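Local coordinates for interferon-inducible protein AIM2 (Mus musculus, PDB 4JBM), which senses double-stranded DNA in the cytosol through its HIN domain, the part present here, and triggers assembly of the AIM2 inflammasome, leading to pyroptosis, at residues 30-39 / 84-94; 97-105 / 132-140. All blocks are in the same frame, centred on the assembly; numbering follows the deposited sequence.

The two contacts come one after the other along the HIN domain, segments 84-94 and 97-105 adjoining in sequence, with their centres about 22 Å apart. In each, a short helix packs on a beta hairpin: helix 88-95 on the hairpin of strands 25-32 and 37-42, helix 100-103 on that of strands 127-134 and 137-144. The hairpins belong to two separate sheets, consistent with the paired OB folds of a HIN domain, and the helices lie on the connection between them. Both contacts reach the duplex. Contact 1 grips chain C through helix side chains, whereas in contact 2 Thr-97, just ahead of its helix, holds a phosphate of chain D.

Contact 1. Residues 30-39 / 84-94; sequences TVATETDFFF and HEVPNNVVKRA. With nucleotides of chain C.
Apolar packing carries the contact between residues 30-39 and 84-94, and the Phe-37 ring lies flat against Ala-94. The CA of Ala-94 sits 3.4 Å from the Phe-37 ring centroid, only 3° off the normal, a CH-pi contact over the face, while Ala-94 CB comes within 3.3 Å of Phe-37 CG. With CG of Phe-37 between its backbone N and carbonyl carbon (chi1 66°), the ring is turned over the helix. Val-90 CG1 lies 3.7 Å from Asp-36 C, and Ala-32 CB meets Val-86 CG1 just before the helix.

Among polar contacts, a water bridges Thr-30 OG1 and Ala-94 O. At the more exposed end, the Glu-34 carboxylate comes over one face of the His-84 ring, so OE2 meets ND1 at an angle too poor for a hydrogen bond.

Asn-89 and Lys-92 bind DNA without touching the hairpin. Arg-93 does both: its CB packs on Phe-37 CE1, and its NE and NH2 donate to OP2 of DG8 of chain C. Asn-89 ND2 donates to the same oxygen at a short separation. Lys-92 NZ donates to O6 of DG10 of chain C. Asp-36 places an opposite charge near Arg-93, beyond salt-bridge distance.

The hairpin belongs to the first beta sheet, consistent with an OB fold, and helix 88-95 lies between it and the DNA; Val-86 and Ala-94 also touch strand 4-16, and Phe-39 reaches strand 111-123.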
loop_
_atom_site.group_PDB
_atom_site.type_symbol
_atom_site.label_atom_id
_atom_site.label_comp_id
_atom_site.label_asym_id
_atom_site.label_seq_id
_atom_site.Cartn_x
_atom_site.Cartn_y
_atom_site.Cartn_z
ATOM N N THR A 30 -5.844 4.445 -3.886
ATOM C CA THR A 30 -5.230 4.309 -5.203
ATOM C C THR A 30 -6.077 5.095 -6.172
ATOM O O THR A 30 -7.300 4.969 -6.173
ATOM C CB THR A 30 -5.171 2.851 -5.662
ATOM O OG1 THR A 30 -4.430 2.084 -4.709
ATOM C CG2 THR A 30 -4.491 2.737 -7.025
ATOM N N VAL A 31 -5.444 5.943 -6.968
ATOM C CA VAL A 31 -6.199 6.726 -7.937
ATOM C C VAL A 31 -5.531 6.569 -9.293
ATOM O O VAL A 31 -4.410 6.066 -9.378
ATOM C CB VAL A 31 -6.291 8.210 -7.528
ATOM C CG1 VAL A 31 -6.891 8.353 -6.137
ATOM C CG2 VAL A 31 -4.926 8.852 -7.591
ATOM N N ALA A 32 -6.213 6.981 -10.350
ATOM C CA ALA A 32 -5.689 6.780 -11.694
ATOM C C ALA A 32 -6.110 7.878 -12.642
ATOM O O ALA A 32 -7.200 8.432 -12.536
ATOM C CB ALA A 32 -6.126 5.428 -12.240
ATOM N N THR A 33 -5.232 8.177 -13.588
ATOM C CA THR A 33 -5.601 9.021 -14.707
ATOM C C THR A 33 -5.900 8.089 -15.862
ATOM O O THR A 33 -6.031 6.881 -15.669
ATOM C CB THR A 33 -4.471 9.986 -15.088
ATOM O OG1 THR A 33 -3.267 9.253 -15.350
ATOM C CG2 THR A 33 -4.221 10.952 -13.958
ATOM N N GLU A 34 -6.005 8.640 -17.063
ATOM C CA GLU A 34 -6.288 7.842 -18.243
ATOM C C GLU A 34 -5.057 7.070 -18.713
ATOM O O GLU A 34 -5.154 6.242 -19.615
ATOM C CB GLU A 34 -6.819 8.751 -19.351
ATOM C CG GLU A 34 -8.272 9.156 -19.166
ATOM C CD GLU A 34 -8.708 10.227 -20.147
ATOM O OE1 GLU A 34 -7.834 10.785 -20.841
ATOM O OE2 GLU A 34 -9.924 10.498 -20.234
ATOM N N THR A 35 -3.908 7.333 -18.094
ATOM C CA THR A 35 -2.652 6.742 -18.547
ATOM C C THR A 35 -2.028 5.814 -17.530
ATOM O O THR A 35 -1.446 4.797 -17.891
ATOM C CB THR A 35 -1.601 7.816 -18.889
ATOM O OG1 THR A 35 -2.216 9.111 -18.888
ATOM C CG2 THR A 35 -0.968 7.534 -20.242
ATOM N N ASP A 36 -2.162 6.158 -16.254
ATOM C CA ASP A 36 -1.527 5.383 -15.196
ATOM C C ASP A 36 -2.247 5.541 -13.862
ATOM O O ASP A 36 -3.217 6.292 -13.737
ATOM C CB ASP A 36 -0.047 5.773 -15.050
ATOM C CG ASP A 36 0.819 4.621 -14.561
ATOM O OD1 ASP A 36 0.287 3.727 -13.877
ATOM O OD2 ASP A 36 2.029 4.610 -14.868
ATOM N N PHE A 37 -1.754 4.821 -12.863
ATOM C CA PHE A 37 -2.291 4.923 -11.517
ATOM C C PHE A 37 -1.154 5.317 -10.568
ATOM O O PHE A 37 0.027 5.137 -10.870
ATOM C CB PHE A 37 -2.849 3.577 -11.059
ATOM C CG PHE A 37 -1.793 2.520 -10.905
ATOM C CD1 PHE A 37 -1.387 1.762 -11.996
ATOM C CD2 PHE A 37 -1.177 2.306 -9.677
ATOM C CE1 PHE A 37 -0.396 0.801 -11.863
ATOM C CE2 PHE A 37 -0.181 1.350 -9.536
ATOM C CZ PHE A 37 0.209 0.594 -10.626
ATOM N N PHE A 38 -1.518 5.848 -9.413
ATOM C CA PHE A 38 -0.557 6.005 -8.331
ATOM C C PHE A 38 -1.288 5.899 -7.006
ATOM O O PHE A 38 -2.515 6.039 -6.947
ATOM C CB PHE A 38 0.236 7.314 -8.454
ATOM C CG PHE A 38 -0.616 8.524 -8.682
ATOM C CD1 PHE A 38 -1.116 9.250 -7.612
ATOM C CD2 PHE A 38 -0.926 8.932 -9.970
ATOM C CE1 PHE A 38 -1.897 10.369 -7.825
ATOM C CE2 PHE A 38 -1.710 10.046 -10.189
ATOM C CZ PHE A 38 -2.200 10.763 -9.115
ATOM N N PHE A 39 -0.531 5.627 -5.950
ATOM C CA PHE A 39 -1.090 5.534 -4.612
ATOM C C PHE A 39 -1.007 6.901 -3.975
ATOM O O PHE A 39 -0.100 7.680 -4.275
ATOM C CB PHE A 39 -0.329 4.479 -3.802
ATOM C CG PHE A 39 -0.102 3.210 -4.566
ATOM C CD1 PHE A 39 -1.166 2.358 -4.849
ATOM C CD2 PHE A 39 1.162 2.884 -5.041
ATOM C CE1 PHE A 39 -0.971 1.190 -5.580
ATOM C CE2 PHE A 39 1.372 1.717 -5.771
ATOM C CZ PHE A 39 0.302 0.869 -6.040
ATOM N N HIS A 84 -13.539 11.423 -17.998
ATOM C CA HIS A 84 -12.408 10.504 -17.975
ATOM C C HIS A 84 -12.838 9.091 -17.648
ATOM O O HIS A 84 -13.713 8.858 -16.815
ATOM C CB HIS A 84 -11.354 10.945 -16.957
ATOM C CG HIS A 84 -10.579 12.154 -17.359
ATOM N ND1 HIS A 84 -10.871 12.901 -18.484
ATOM C CD2 HIS A 84 -9.487 12.737 -16.809
ATOM C CE1 HIS A 84 -10.015 13.888 -18.597
ATOM N NE2 HIS A 84 -9.155 13.812 -17.585
ATOM N N GLU A 85 -12.197 8.153 -18.335
ATOM C CA GLU A 85 -12.395 6.740 -18.102
ATOM C C GLU A 85 -11.039 6.070 -17.997
ATOM O O GLU A 85 -10.156 6.317 -18.818
ATOM C CB GLU A 85 -13.191 6.115 -19.253
ATOM C CG GLU A 85 -14.618 6.624 -19.394
ATOM C CD GLU A 85 -15.286 6.151 -20.679
ATOM O OE1 GLU A 85 -14.864 6.587 -21.771
ATOM O OE2 GLU A 85 -16.229 5.336 -20.596
ATOM N N VAL A 86 -10.876 5.232 -16.981
ATOM C CA VAL A 86 -9.629 4.522 -16.785
ATOM C C VAL A 86 -9.677 3.247 -17.611
ATOM O O VAL A 86 -10.618 2.464 -17.473
ATOM C CB VAL A 86 -9.411 4.166 -15.296
ATOM C CG1 VAL A 86 -8.044 3.545 -15.085
ATOM C CG2 VAL A 86 -9.578 5.400 -14.425
ATOM N N PRO A 87 -8.671 3.042 -18.481
ATOM C CA PRO A 87 -8.546 1.787 -19.234
ATOM C C PRO A 87 -8.558 0.572 -18.304
ATOM O O PRO A 87 -8.097 0.671 -17.166
ATOM C CB PRO A 87 -7.175 1.913 -19.907
ATOM C CG PRO A 87 -6.959 3.395 -20.055
ATOM C CD PRO A 87 -7.649 4.035 -18.869
ATOM N N ASN A 88 -9.085 -0.552 -18.780
ATOM C CA ASN A 88 -9.190 -1.746 -17.953
ATOM C C ASN A 88 -7.871 -2.207 -17.340
ATOM O O ASN A 88 -7.825 -2.565 -16.155
ATOM C CB ASN A 88 -9.790 -2.901 -18.763
ATOM C CG ASN A 88 -11.273 -2.715 -19.045
ATOM O OD1 ASN A 88 -11.968 -1.986 -18.332
ATOM N ND2 ASN A 88 -11.755 -3.354 -20.109
ATOM N N ASN A 89 -6.801 -2.195 -18.132
ATOM C CA ASN A 89 -5.540 -2.748 -17.652
ATOM C C ASN A 89 -4.808 -1.820 -16.676
ATOM O O ASN A 89 -3.935 -2.261 -15.931
ATOM C CB ASN A 89 -4.605 -3.154 -18.786
ATOM C CG ASN A 89 -3.615 -4.220 -18.338
ATOM O OD1 ASN A 89 -4.027 -5.295 -17.892
ATOM N ND2 ASN A 89 -2.321 -3.912 -18.396
ATOM N N VAL A 90 -5.124 -0.530 -16.734
ATOM C CA VAL A 90 -4.600 0.412 -15.757
ATOM C C VAL A 90 -5.201 0.091 -14.397
ATOM O O VAL A 90 -4.478 0.026 -13.402
ATOM C CB VAL A 90 -4.900 1.872 -16.145
ATOM C CG1 VAL A 90 -4.356 2.826 -15.089
ATOM C CG2 VAL A 90 -4.298 2.185 -17.511
ATOM N N VAL A 91 -6.516 -0.135 -14.358
ATOM C CA VAL A 91 -7.183 -0.590 -13.132
ATOM C C VAL A 91 -6.605 -1.908 -12.634
ATOM O O VAL A 91 -6.238 -2.050 -11.452
ATOM C CB VAL A 91 -8.689 -0.792 -13.357
ATOM C CG1 VAL A 91 -9.358 -1.289 -12.075
ATOM C CG2 VAL A 91 -9.317 0.494 -13.826
ATOM N N LYS A 92 -6.503 -2.865 -13.553
ATOM C CA LYS A 92 -5.971 -4.183 -13.234
ATOM C C LYS A 92 -4.559 -4.090 -12.657
ATOM O O LYS A 92 -4.238 -4.781 -11.693
ATOM C CB LYS A 92 -5.980 -5.110 -14.463
ATOM C CG LYS A 92 -7.178 -6.026 -14.589
ATOM C CD LYS A 92 -7.062 -6.897 -15.842
ATOM C CE LYS A 92 -6.200 -8.150 -15.667
ATOM N NZ LYS A 92 -6.843 -9.187 -14.779
ATOM N N ARG A 93 -3.704 -3.253 -13.241
ATOM C CA ARG A 93 -2.340 -3.157 -12.711
ATOM C C ARG A 93 -2.304 -2.412 -11.380
ATOM O O ARG A 93 -1.521 -2.752 -10.498
ATOM C CB ARG A 93 -1.376 -2.540 -13.735
ATOM C CG ARG A 93 -0.806 -3.617 -14.681
ATOM C CD ARG A 93 0.232 -3.141 -15.695
ATOM N NE ARG A 93 -0.291 -2.211 -16.689
ATOM C CZ ARG A 93 -0.137 -0.893 -16.630
ATOM N NH1 ARG A 93 0.556 -0.349 -15.641
ATOM N NH2 ARG A 93 -0.648 -0.122 -17.581
ATOM N N ALA A 94 -3.191 -1.429 -11.234
ATOM C CA ALA A 94 -3.261 -0.627 -10.022
ATOM C C ALA A 94 -3.600 -1.497 -8.842
ATOM O O ALA A 94 -3.140 -1.251 -7.714
ATOM C CB ALA A 94 -4.302 0.459 -10.165
ATOM P P DG C 8 -0.920 -1.956 -21.000
ATOM O OP1 DG C 8 -1.287 -0.686 -21.672
ATOM O OP2 DG C 8 -1.001 -2.089 -19.524
ATOM O "O5'" DG C 8 -1.775 -3.143 -21.644
ATOM C "C5'" DG C 8 -1.654 -3.346 -23.067
ATOM C "C4'" DG C 8 -2.446 -4.577 -23.442
ATOM O "O4'" DG C 8 -1.757 -5.790 -23.060
ATOM C "C3'" DG C 8 -3.823 -4.612 -22.784
ATOM O "O3'" DG C 8 -4.797 -4.863 -23.767
ATOM C "C2'" DG C 8 -3.734 -5.731 -21.752
ATOM C "C1'" DG C 8 -2.659 -6.624 -22.361
ATOM N N9 DG C 8 -1.902 -7.343 -21.350
ATOM C C8 DG C 8 -1.335 -6.848 -20.199
ATOM N N7 DG C 8 -0.725 -7.748 -19.473
ATOM C C5 DG C 8 -0.911 -8.925 -20.182
ATOM C C6 DG C 8 -0.472 -10.227 -19.882
ATOM O O6 DG C 8 0.207 -10.618 -18.911
ATOM N N1 DG C 8 -0.884 -11.115 -20.872
ATOM C C2 DG C 8 -1.605 -10.778 -21.996
ATOM N N2 DG C 8 -1.886 -11.786 -22.831
ATOM N N3 DG C 8 -2.028 -9.554 -22.284
ATOM C C4 DG C 8 -1.638 -8.686 -21.336
ATOM P P DC C 9 -6.362 -4.755 -23.413
ATOM O OP1 DC C 9 -7.021 -4.068 -24.544
ATOM O OP2 DC C 9 -6.555 -4.240 -22.037
ATOM O "O5'" DC C 9 -6.806 -6.291 -23.385
ATOM C "C5'" DC C 9 -6.308 -7.201 -24.371
ATOM C "C4'" DC C 9 -6.603 -8.618 -23.922
ATOM O "O4'" DC C 9 -5.603 -9.099 -22.986
ATOM C "C3'" DC C 9 -7.937 -8.756 -23.194
ATOM O "O3'" DC C 9 -8.547 -9.914 -23.662
ATOM C "C2'" DC C 9 -7.552 -8.917 -21.728
ATOM C "C1'" DC C 9 -6.267 -9.708 -21.906
ATOM N N1 DC C 9 -5.358 -9.727 -20.734
ATOM C C2 DC C 9 -4.768 -10.938 -20.380
ATOM O O2 DC C 9 -5.029 -11.944 -21.053
ATOM N N3 DC C 9 -3.936 -10.977 -19.308
ATOM C C4 DC C 9 -3.692 -9.856 -18.616
ATOM N N4 DC C 9 -2.856 -9.918 -17.560
ATOM C C5 DC C 9 -4.291 -8.613 -18.973
ATOM C C6 DC C 9 -5.113 -8.590 -20.025
ATOM P P DG C 10 -10.143 -9.983 -23.777
ATOM O OP1 DG C 10 -10.457 -9.483 -25.130
ATOM O OP2 DG C 10 -10.736 -9.329 -22.591
ATOM O "O5'" DG C 10 -10.453 -11.545 -23.650
ATOM C "C5'" DG C 10 -9.479 -12.477 -24.088
ATOM C "C4'" DG C 10 -9.508 -13.677 -23.175
ATOM O "O4'" DG C 10 -8.589 -13.441 -22.072
ATOM C "C3'" DG C 10 -10.874 -13.986 -22.565
ATOM O "O3'" DG C 10 -11.037 -15.400 -22.603
ATOM C "C2'" DG C 10 -10.768 -13.446 -21.131
ATOM C "C1'" DG C 10 -9.276 -13.662 -20.855
ATOM N N9 DG C 10 -8.624 -12.794 -19.872
ATOM C C8 DG C 10 -8.758 -11.436 -19.702
ATOM N N7 DG C 10 -8.011 -10.969 -18.750
ATOM C C5 DG C 10 -7.341 -12.082 -18.256
ATOM C C6 DG C 10 -6.394 -12.180 -17.219
ATOM O O6 DG C 10 -5.971 -11.264 -16.519
ATOM N N1 DG C 10 -5.957 -13.491 -17.030
ATOM C C2 DG C 10 -6.374 -14.572 -17.777
ATOM N N2 DG C 10 -5.847 -15.771 -17.457
ATOM N N3 DG C 10 -7.259 -14.488 -18.759
ATOM C C4 DG C 10 -7.700 -13.218 -18.941
HETATM O O HOH W 1 -4.436 -0.493 -5.248
#

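Contact 2. Residues 97-105 / 132-140; sequences TPRISKLKI and IHDKTGTME. With nucleotides of chain D.
Ile-100 and Asp-134 are brought together by their first torsions. CG of Asp-134 stands between its backbone N and carbonyl carbon (chi1 62°), which directs the carboxylate to the N-H of Ile-100, and a chi1 of 58° presents Thr-136 OG1 to Ser-101 N. CG1 of Ile-100 passes alongside Asp-134 in the opposite direction. Ile-100 N donates to the syn lone pair of Asp-134 OD2 at 2.9 Å, and Ser-101 N reaches Thr-136 OG1 at 3.2 Å. Within the turn, Thr-136 N bonds to Asp-134 OD1 at 2.7 Å, closing an Asx turn.

Arg-99, the N-cap residue, adds a salt bridge from NH1 to Asp-134 OD2 at 3.6 Å. That oxygen lies well out of the guanidinium plane, so charge alone joins them; the in-plane N-H of NH2 goes instead to Thr-97 O.

Beyond the turn, Ile-100 CG2 packs on Met-139 CB at 3.7 Å, and CD1 reaches Ile-132 CG1. Leu-103 and Met-139 continue this apolar side to Leu-174.

A water donates to both Asp-134 OD2 and Pro-98 O. The N-H of Ile-100 and the nearby Arg-99 charge would tend to keep Asp-134 ionised, tying the hairpin tip to the segment whose Thr-97 N and OG1 hold the phosphate of DG2 of chain D.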
loop_
_atom_site.group_PDB
_atom_site.type_symbol
_atom_site.label_atom_id
_atom_site.label_comp_id
_atom_site.label_asym_id
_atom_site.label_seq_id
_atom_site.Cartn_x
_atom_site.Cartn_y
_atom_site.Cartn_z
ATOM N N THR A 97 -1.003 -7.350 -7.136
ATOM C CA THR A 97 0.162 -7.519 -6.282
ATOM C C THR A 97 1.399 -7.756 -7.146
ATOM O O THR A 97 1.453 -8.728 -7.899
ATOM C CB THR A 97 -0.020 -8.722 -5.358
ATOM O OG1 THR A 97 -1.158 -8.507 -4.505
ATOM C CG2 THR A 97 1.246 -8.955 -4.522
ATOM N N PRO A 98 2.400 -6.873 -7.036
ATOM C CA PRO A 98 3.595 -6.978 -7.881
ATOM C C PRO A 98 4.351 -8.286 -7.616
ATOM O O PRO A 98 4.307 -8.798 -6.497
ATOM C CB PRO A 98 4.440 -5.775 -7.436
ATOM C CG PRO A 98 3.458 -4.807 -6.803
ATOM C CD PRO A 98 2.450 -5.700 -6.141
ATOM N N ARG A 99 5.006 -8.831 -8.643
ATOM C CA ARG A 99 5.869 -10.003 -8.471
ATOM C C ARG A 99 7.167 -9.608 -7.735
ATOM O O ARG A 99 7.555 -8.442 -7.734
ATOM C CB ARG A 99 6.173 -10.652 -9.832
ATOM C CG ARG A 99 4.954 -11.257 -10.539
ATOM C CD ARG A 99 4.238 -12.268 -9.661
ATOM N NE ARG A 99 3.179 -11.629 -8.886
ATOM C CZ ARG A 99 2.523 -12.207 -7.889
ATOM N NH1 ARG A 99 2.790 -13.465 -7.548
ATOM N NH2 ARG A 99 1.589 -11.525 -7.242
ATOM N N ILE A 100 7.793 -10.563 -7.057
ATOM C CA ILE A 100 9.043 -10.307 -6.330
ATOM C C ILE A 100 10.220 -9.888 -7.232
ATOM O O ILE A 100 10.943 -8.940 -6.911
ATOM C CB ILE A 100 9.424 -11.525 -5.478
ATOM C CG1 ILE A 100 8.388 -11.713 -4.375
ATOM C CG2 ILE A 100 10.797 -11.346 -4.854
ATOM C CD1 ILE A 100 8.581 -12.984 -3.574
ATOM N N SER A 101 10.398 -10.582 -8.356
ATOM C CA SER A 101 11.448 -10.249 -9.319
ATOM C C SER A 101 11.291 -8.835 -9.872
ATOM O O SER A 101 12.272 -8.181 -10.230
ATOM C CB SER A 101 11.464 -11.260 -10.468
ATOM O OG SER A 101 10.274 -11.189 -11.238
ATOM N N LYS A 102 10.051 -8.362 -9.936
ATOM C CA LYS A 102 9.800 -7.000 -10.381
ATOM C C LYS A 102 10.147 -6.044 -9.250
ATOM O O LYS A 102 10.758 -5.004 -9.473
ATOM C CB LYS A 102 8.338 -6.841 -10.794
ATOM C CG LYS A 102 7.966 -5.453 -11.321
ATOM C CD LYS A 102 6.439 -5.290 -11.442
ATOM C CE LYS A 102 5.763 -6.500 -12.099
ATOM N NZ LYS A 102 4.657 -7.070 -11.264
ATOM N N LEU A 103 9.774 -6.413 -8.031
ATOM C CA LEU A 103 10.008 -5.559 -6.876
ATOM C C LEU A 103 11.501 -5.350 -6.640
ATOM O O LEU A 103 11.911 -4.301 -6.142
ATOM C CB LEU A 103 9.360 -6.148 -5.618
ATOM C CG LEU A 103 7.841 -6.040 -5.475
ATOM C CD1 LEU A 103 7.376 -6.589 -4.133
ATOM C CD2 LEU A 103 7.418 -4.589 -5.626
ATOM N N LYS A 104 12.307 -6.349 -7.000
ATOM C CA LYS A 104 13.749 -6.326 -6.736
ATOM C C LYS A 104 14.465 -5.119 -7.343
ATOM O O LYS A 104 15.483 -4.669 -6.829
ATOM C CB LYS A 104 14.411 -7.594 -7.281
ATOM C CG LYS A 104 14.042 -8.890 -6.583
ATOM C CD LYS A 104 14.513 -8.920 -5.150
ATOM C CE LYS A 104 14.196 -10.259 -4.512
ATOM N NZ LYS A 104 14.669 -11.384 -5.357
ATOM N N ILE A 105 13.913 -4.589 -8.427
ATOM C CA ILE A 105 14.558 -3.518 -9.175
ATOM C C ILE A 105 13.863 -2.170 -9.023
ATOM O O ILE A 105 13.926 -1.320 -9.915
ATOM C CB ILE A 105 14.683 -3.898 -10.660
ATOM C CG1 ILE A 105 13.293 -4.074 -11.285
ATOM C CG2 ILE A 105 15.470 -5.194 -10.801
ATOM C CD1 ILE A 105 13.312 -4.668 -12.676
ATOM N N ILE A 132 8.793 -14.234 2.272
ATOM C CA ILE A 132 7.670 -14.320 1.366
ATOM C C ILE A 132 8.143 -14.872 0.035
ATOM O O ILE A 132 9.336 -14.773 -0.295
ATOM C CB ILE A 132 6.973 -12.958 1.144
ATOM C CG1 ILE A 132 7.899 -11.980 0.420
ATOM C CG2 ILE A 132 6.489 -12.377 2.454
ATOM C CD1 ILE A 132 7.196 -10.691 -0.053
ATOM N N HIS A 133 7.212 -15.459 -0.718
ATOM C CA HIS A 133 7.582 -16.099 -1.979
ATOM C C HIS A 133 6.490 -16.109 -3.042
ATOM O O HIS A 133 5.289 -16.134 -2.740
ATOM C CB HIS A 133 8.055 -17.537 -1.726
ATOM C CG HIS A 133 6.950 -18.487 -1.383
ATOM N ND1 HIS A 133 6.392 -18.553 -0.127
ATOM C CD2 HIS A 133 6.292 -19.401 -2.138
ATOM C CE1 HIS A 133 5.442 -19.471 -0.116
ATOM N NE2 HIS A 133 5.357 -19.996 -1.322
ATOM N N ASP A 134 6.937 -16.074 -4.295
ATOM C CA ASP A 134 6.097 -16.378 -5.443
ATOM C C ASP A 134 6.949 -17.172 -6.431
ATOM O O ASP A 134 8.025 -17.645 -6.066
ATOM C CB ASP A 134 5.470 -15.110 -6.047
ATOM C CG ASP A 134 6.505 -14.113 -6.576
ATOM O OD1 ASP A 134 7.616 -14.524 -6.960
ATOM O OD2 ASP A 134 6.205 -12.899 -6.595
ATOM N N LYS A 135 6.487 -17.326 -7.666
ATOM C CA LYS A 135 7.239 -18.114 -8.640
ATOM C C LYS A 135 8.486 -17.411 -9.193
ATOM O O LYS A 135 9.285 -18.031 -9.890
ATOM C CB LYS A 135 6.315 -18.584 -9.772
ATOM C CG LYS A 135 5.323 -19.651 -9.330
ATOM C CD LYS A 135 4.512 -20.219 -10.481
ATOM C CE LYS A 135 4.264 -21.703 -10.272
ATOM N NZ LYS A 135 3.816 -21.996 -8.881
ATOM N N THR A 136 8.659 -16.134 -8.862
ATOM C CA THR A 136 9.738 -15.333 -9.443
ATOM C C THR A 136 10.946 -15.177 -8.511
ATOM O O THR A 136 11.979 -14.629 -8.909
ATOM C CB THR A 136 9.260 -13.916 -9.807
ATOM O OG1 THR A 136 8.754 -13.262 -8.638
ATOM C CG2 THR A 136 8.188 -13.964 -10.911
ATOM N N GLY A 137 10.799 -15.617 -7.266
ATOM C CA GLY A 137 11.868 -15.500 -6.296
ATOM C C GLY A 137 11.382 -15.475 -4.862
ATOM O O GLY A 137 10.202 -15.705 -4.586
ATOM N N THR A 138 12.310 -15.227 -3.943
ATOM C CA THR A 138 11.995 -15.103 -2.528
ATOM C C THR A 138 12.401 -13.715 -2.064
ATOM O O THR A 138 13.256 -13.067 -2.677
ATOM C CB THR A 138 12.728 -16.149 -1.676
ATOM O OG1 THR A 138 14.144 -16.010 -1.863
ATOM C CG2 THR A 138 12.297 -17.553 -2.080
ATOM N N MET A 139 11.793 -13.262 -0.976
ATOM C CA MET A 139 12.085 -11.929 -0.474
ATOM C C MET A 139 11.761 -11.865 1.004
ATOM O O MET A 139 11.184 -12.795 1.553
ATOM C CB MET A 139 11.271 -10.892 -1.256
ATOM C CG MET A 139 11.832 -9.482 -1.237
ATOM S SD MET A 139 10.737 -8.359 -2.123
ATOM C CE MET A 139 11.720 -6.856 -2.036
ATOM N N GLU A 140 12.171 -10.786 1.658
ATOM C CA GLU A 140 11.923 -10.650 3.084
ATOM C C GLU A 140 11.108 -9.393 3.378
ATOM O O GLU A 140 11.265 -8.362 2.725
ATOM C CB GLU A 140 13.243 -10.688 3.847
ATOM C CG GLU A 140 14.013 -11.982 3.615
ATOM C CD GLU A 140 15.185 -12.153 4.566
ATOM O OE1 GLU A 140 16.010 -11.220 4.670
ATOM O OE2 GLU A 140 15.283 -13.221 5.207
ATOM P P DG D 2 -3.417 -10.353 -6.577
ATOM O OP1 DG D 2 -2.793 -10.541 -5.246
ATOM O OP2 DG D 2 -2.752 -9.545 -7.634
ATOM O "O5'" DG D 2 -3.651 -11.807 -7.190
ATOM C "C5'" DG D 2 -4.340 -12.767 -6.415
ATOM C "C4'" DG D 2 -4.287 -14.114 -7.106
ATOM O "O4'" DG D 2 -5.216 -14.110 -8.212
ATOM C "C3'" DG D 2 -2.940 -14.509 -7.687
ATOM O "O3'" DG D 2 -2.796 -15.906 -7.455
ATOM C "C2'" DG D 2 -3.034 -14.118 -9.162
ATOM C "C1'" DG D 2 -4.522 -14.326 -9.428
ATOM N N9 DG D 2 -5.143 -13.435 -10.411
ATOM C C8 DG D 2 -5.105 -12.064 -10.476
ATOM N N7 DG D 2 -5.784 -11.567 -11.478
ATOM C C5 DG D 2 -6.317 -12.695 -12.120
ATOM C C6 DG D 2 -7.137 -12.807 -13.284
ATOM O O6 DG D 2 -7.575 -11.897 -13.990
ATOM N N1 DG D 2 -7.452 -14.129 -13.603
ATOM C C2 DG D 2 -6.986 -15.199 -12.887
ATOM N N2 DG D 2 -7.387 -16.372 -13.361
ATOM N N3 DG D 2 -6.220 -15.127 -11.799
ATOM C C4 DG D 2 -5.921 -13.843 -11.476
HETATM O O HOH W 2 4.096 -11.513 -5.133
HETATM O O HOH W 3 4.219 -15.762 -9.163
#